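Local structure of chemotaxis signal transduction protein (Thermoanaerobacter tengcongensis, 2QDL) at residues Phe29-Val34 and Arg82-Glu87. The protein probably acts as a CheW-type scaffolding protein that couples chemoreceptors to the histidine kinase CheA in bacterial chemotaxis signalling. Sequence-based numbering, arbitrary orientation.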
ATOM      1  N   PHE A  29       9.029  -7.058   1.159  1.00 12.17           N
ATOM      2  CA  PHE A  29       8.946  -8.041   0.098  1.00 12.63           C
ATOM      3  C   PHE A  29       7.916  -7.630  -0.956  1.00 13.74           C
ATOM      4  O   PHE A  29       8.090  -7.927  -2.136  1.00 14.36           O
ATOM      5  CB  PHE A  29       8.553  -9.402   0.686  1.00 13.31           C
ATOM      6  CG  PHE A  29       8.573 -10.531  -0.327  1.00 16.92           C
ATOM      7  CD1 PHE A  29       9.774 -11.096  -0.734  1.00 18.22           C
ATOM      8  CD2 PHE A  29       7.390 -11.007  -0.884  1.00 19.88           C
ATOM      9  CE1 PHE A  29       9.792 -12.131  -1.690  1.00 21.03           C
ATOM     10  CE2 PHE A  29       7.405 -12.053  -1.824  1.00 22.87           C
ATOM     11  CZ  PHE A  29       8.614 -12.605  -2.224  1.00 22.79           C
ATOM     12  N   ASP A  30       6.839  -6.957  -0.534  1.00 13.58           N
ATOM     13  CA  ASP A  30       5.798  -6.491  -1.458  1.00 13.98           C
ATOM     14  C   ASP A  30       6.065  -5.129  -2.078  1.00 14.28           C
ATOM     15  O   ASP A  30       5.355  -4.723  -3.008  1.00 14.82           O
ATOM     16  CB  ASP A  30       4.424  -6.498  -0.755  1.00 13.90           C
ATOM     17  CG  ASP A  30       4.043  -7.896  -0.283  1.00 14.21           C
ATOM     18  OD1 ASP A  30       4.074  -8.832  -1.086  1.00 17.94           O
ATOM     19  OD2 ASP A  30       3.802  -8.093   0.908  1.00 14.45           O
ATOM     20  N   VAL A  31       7.075  -4.424  -1.558  1.00 13.78           N
ATOM     21  CA  VAL A  31       7.489  -3.113  -2.072  1.00 13.03           C
ATOM     22  C   VAL A  31       8.603  -3.268  -3.142  1.00 13.68           C
ATOM     23  O   VAL A  31       9.784  -3.426  -2.812  1.00 14.51           O
ATOM     24  CB  VAL A  31       7.955  -2.170  -0.900  1.00 13.48           C
ATOM     25  CG1 VAL A  31       8.523  -0.824  -1.443  1.00 11.72           C
ATOM     26  CG2 VAL A  31       6.803  -1.915   0.099  1.00 10.46           C
ATOM     27  N   HIS A  32       8.231  -3.218  -4.419  1.00 13.77           N
ATOM     28  CA  HIS A  32       9.177  -3.408  -5.531  1.00 13.74           C
ATOM     29  C   HIS A  32      10.058  -2.168  -5.732  1.00 13.33           C
ATOM     30  O   HIS A  32      11.249  -2.258  -6.015  1.00 12.63           O
ATOM     31  CB  HIS A  32       8.442  -3.775  -6.828  1.00 13.61           C
ATOM     32  CG  HIS A  32       7.861  -5.166  -6.829  1.00 17.90           C
ATOM     33  ND1 HIS A  32       6.986  -5.621  -5.858  1.00 19.94           N
ATOM     34  CD2 HIS A  32       8.021  -6.198  -7.697  1.00 18.43           C
ATOM     35  CE1 HIS A  32       6.649  -6.873  -6.121  1.00 18.02           C
ATOM     36  NE2 HIS A  32       7.270  -7.246  -7.224  1.00 19.56           N
ATOM     37  N   GLU A  33       9.451  -1.009  -5.597  1.00 12.21           N
ATOM     38  CA  GLU A  33      10.162   0.239  -5.656  1.00 13.39           C
ATOM     39  C   GLU A  33       9.262   1.364  -5.162  1.00 12.88           C
ATOM     40  O   GLU A  33       8.073   1.163  -4.898  1.00 11.74           O
ATOM     41  CB  GLU A  33      10.771   0.516  -7.065  1.00 14.12           C
ATOM     42  CG  GLU A  33       9.856   0.864  -8.172  1.00 17.46           C
ATOM     43  CD  GLU A  33      10.536   0.846  -9.551  1.00 20.17           C
ATOM     44  OE1 GLU A  33      10.433  -0.188 -10.227  1.00 24.40           O
ATOM     45  OE2 GLU A  33      11.151   1.857  -9.959  1.00 21.96           O
ATOM     46  N   VAL A  34       9.865   2.529  -4.995  1.00 12.52           N
ATOM     47  CA  VAL A  34       9.175   3.696  -4.542  1.00 12.96           C
ATOM     48  C   VAL A  34       9.579   4.831  -5.478  1.00 14.11           C
ATOM     49  O   VAL A  34      10.769   5.183  -5.561  1.00 13.74           O
ATOM     50  CB  VAL A  34       9.589   4.082  -3.107  1.00 13.17           C
ATOM     51  CG1 VAL A  34       8.780   5.274  -2.650  1.00 11.02           C
ATOM     52  CG2 VAL A  34       9.414   2.903  -2.129  1.00 11.83           C
ATOM     53  N   ARG A  82       4.912   9.868  -2.270  1.00 12.98           N
ATOM     54  CA  ARG A  82       5.522   8.893  -3.166  1.00 11.84           C
ATOM     55  C   ARG A  82       4.499   7.951  -3.783  1.00 11.52           C
ATOM     56  O   ARG A  82       3.322   7.911  -3.390  1.00 10.20           O
ATOM     57  CB  ARG A  82       6.530   8.036  -2.384  1.00 12.40           C
ATOM     58  CG  ARG A  82       7.695   8.802  -1.799  1.00 11.56           C
ATOM     59  CD  ARG A  82       8.652   9.208  -2.908  1.00 11.71           C
ATOM     60  NE  ARG A  82       9.880   9.777  -2.367  1.00 15.46           N
ATOM     61  CZ  ARG A  82      10.073  11.057  -2.077  1.00 16.92           C
ATOM     62  NH1 ARG A  82       9.104  11.952  -2.251  1.00 18.27           N
ATOM     63  NH2 ARG A  82      11.246  11.438  -1.588  1.00 19.11           N
ATOM     64  N   ILE A  83       4.984   7.168  -4.739  1.00 11.01           N
ATOM     65  CA  ILE A  83       4.225   6.085  -5.304  1.00 11.27           C
ATOM     66  C   ILE A  83       4.978   4.793  -5.082  1.00 10.26           C
ATOM     67  O   ILE A  83       6.037   4.562  -5.676  1.00  8.75           O
ATOM     68  CB  ILE A  83       3.942   6.257  -6.840  1.00 11.96           C
ATOM     69  CG1 ILE A  83       3.158   7.555  -7.112  1.00 12.62           C
ATOM     70  CG2 ILE A  83       3.216   5.005  -7.356  1.00 10.68           C
ATOM     71  CD1 ILE A  83       3.138   7.995  -8.606  1.00  9.16           C
ATOM     72  N   ILE A  84       4.398   3.951  -4.236  1.00  9.75           N
ATOM     73  CA  ILE A  84       4.949   2.619  -3.956  1.00 10.35           C
ATOM     74  C   ILE A  84       4.491   1.666  -5.036  1.00 11.30           C
ATOM     75  O   ILE A  84       3.277   1.451  -5.225  1.00 11.89           O
ATOM     76  CB  ILE A  84       4.491   2.080  -2.591  1.00  8.89           C
ATOM     77  CG1 ILE A  84       4.856   3.089  -1.476  1.00  9.44           C
ATOM     78  CG2 ILE A  84       5.078   0.712  -2.337  1.00 11.48           C
ATOM     79  CD1 ILE A  84       4.392   2.676  -0.106  1.00  6.11           C
ATOM     80  N   ILE A  85       5.464   1.105  -5.745  1.00 11.42           N
ATOM     81  CA  ILE A  85       5.183   0.117  -6.785  1.00 11.71           C
ATOM     82  C   ILE A  85       5.077  -1.260  -6.165  1.00 11.67           C
ATOM     83  O   ILE A  85       6.003  -1.748  -5.501  1.00 11.83           O
ATOM     84  CB  ILE A  85       6.220   0.132  -7.918  1.00 11.74           C
ATOM     85  CG1 ILE A  85       6.480   1.564  -8.419  1.00 11.41           C
ATOM     86  CG2 ILE A  85       5.857  -0.879  -9.064  1.00 12.02           C
ATOM     87  CD1 ILE A  85       5.275   2.301  -8.956  1.00  9.28           C
ATOM     88  N   VAL A  86       3.920  -1.871  -6.368  1.00 11.09           N
ATOM     89  CA  VAL A  86       3.652  -3.215  -5.882  1.00 11.26           C
ATOM     90  C   VAL A  86       3.240  -4.118  -7.087  1.00 12.50           C
ATOM     91  O   VAL A  86       3.236  -3.684  -8.241  1.00 11.51           O
ATOM     92  CB  VAL A  86       2.548  -3.198  -4.752  1.00 11.48           C
ATOM     93  CG1 VAL A  86       2.952  -2.255  -3.597  1.00  8.10           C
ATOM     94  CG2 VAL A  86       1.178  -2.809  -5.326  1.00 10.13           C
ATOM     95  N   GLU A  87       2.910  -5.369  -6.799  1.00 14.25           N
ATOM     96  CA  GLU A  87       2.462  -6.317  -7.817  1.00 16.56           C
ATOM     97  C   GLU A  87       1.208  -6.979  -7.293  1.00 16.15           C
ATOM     98  O   GLU A  87       1.191  -7.448  -6.179  1.00 16.69           O
ATOM     99  CB  GLU A  87       3.534  -7.367  -8.092  1.00 16.85           C
ATOM    100  CG  GLU A  87       3.099  -8.391  -9.098  1.00 21.96           C
ATOM    101  CD  GLU A  87       4.057  -9.582  -9.192  1.00 27.24           C
ATOM    102  OE1 GLU A  87       4.041 -10.502  -8.323  1.00 29.67           O
ATOM    103  OE2 GLU A  87       4.818  -9.592 -10.167  1.00 29.78           O
TER
HETATM  104  O   HOH W   1       3.839  -6.549  -4.358  1.00 11.57           O
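A classic beta bulge, in which His32 and Glu33 both face Ile85, lies in the antiparallel pairing of segments 29-34 and 82-87 in the beta-barrel of this CheW-like domain. Ile85 uses both its backbone polar groups here: its O accepts a hydrogen bond from His32 N at 2.9 Å, nearly in line with the carbonyl bond (169°), while its N donates to Glu33 O at 2.7 Å. Beyond the bulge the ladder continues through the non-hydrogen-bonded pair Val34 and Ile84, where Val34 CA gives a CH...O contact to Ile83 O. Glu33 and Ile85 run side by side, with Glu33 CG 3.5 Å from Ile85 CG1; chi1 of 72° sets that CG between the backbone N and carbonyl carbon, and the carboxylate goes on to a salt bridge with Arg57. Val31 meets Ile84 CG2 with both methyls, and Val34 CG1 lies across the aliphatic part of Arg82, 3.6 Å from its CB. Next to the bulge, a water donates to Asp30 O and accepts from Glu87 N, linking the two backbones. The His32 ring crosses Glu87 obliquely, its CE1 3.7 Å from Glu87 CB, and ND1 makes a weak in-plane hydrogen bond to Asp30 O.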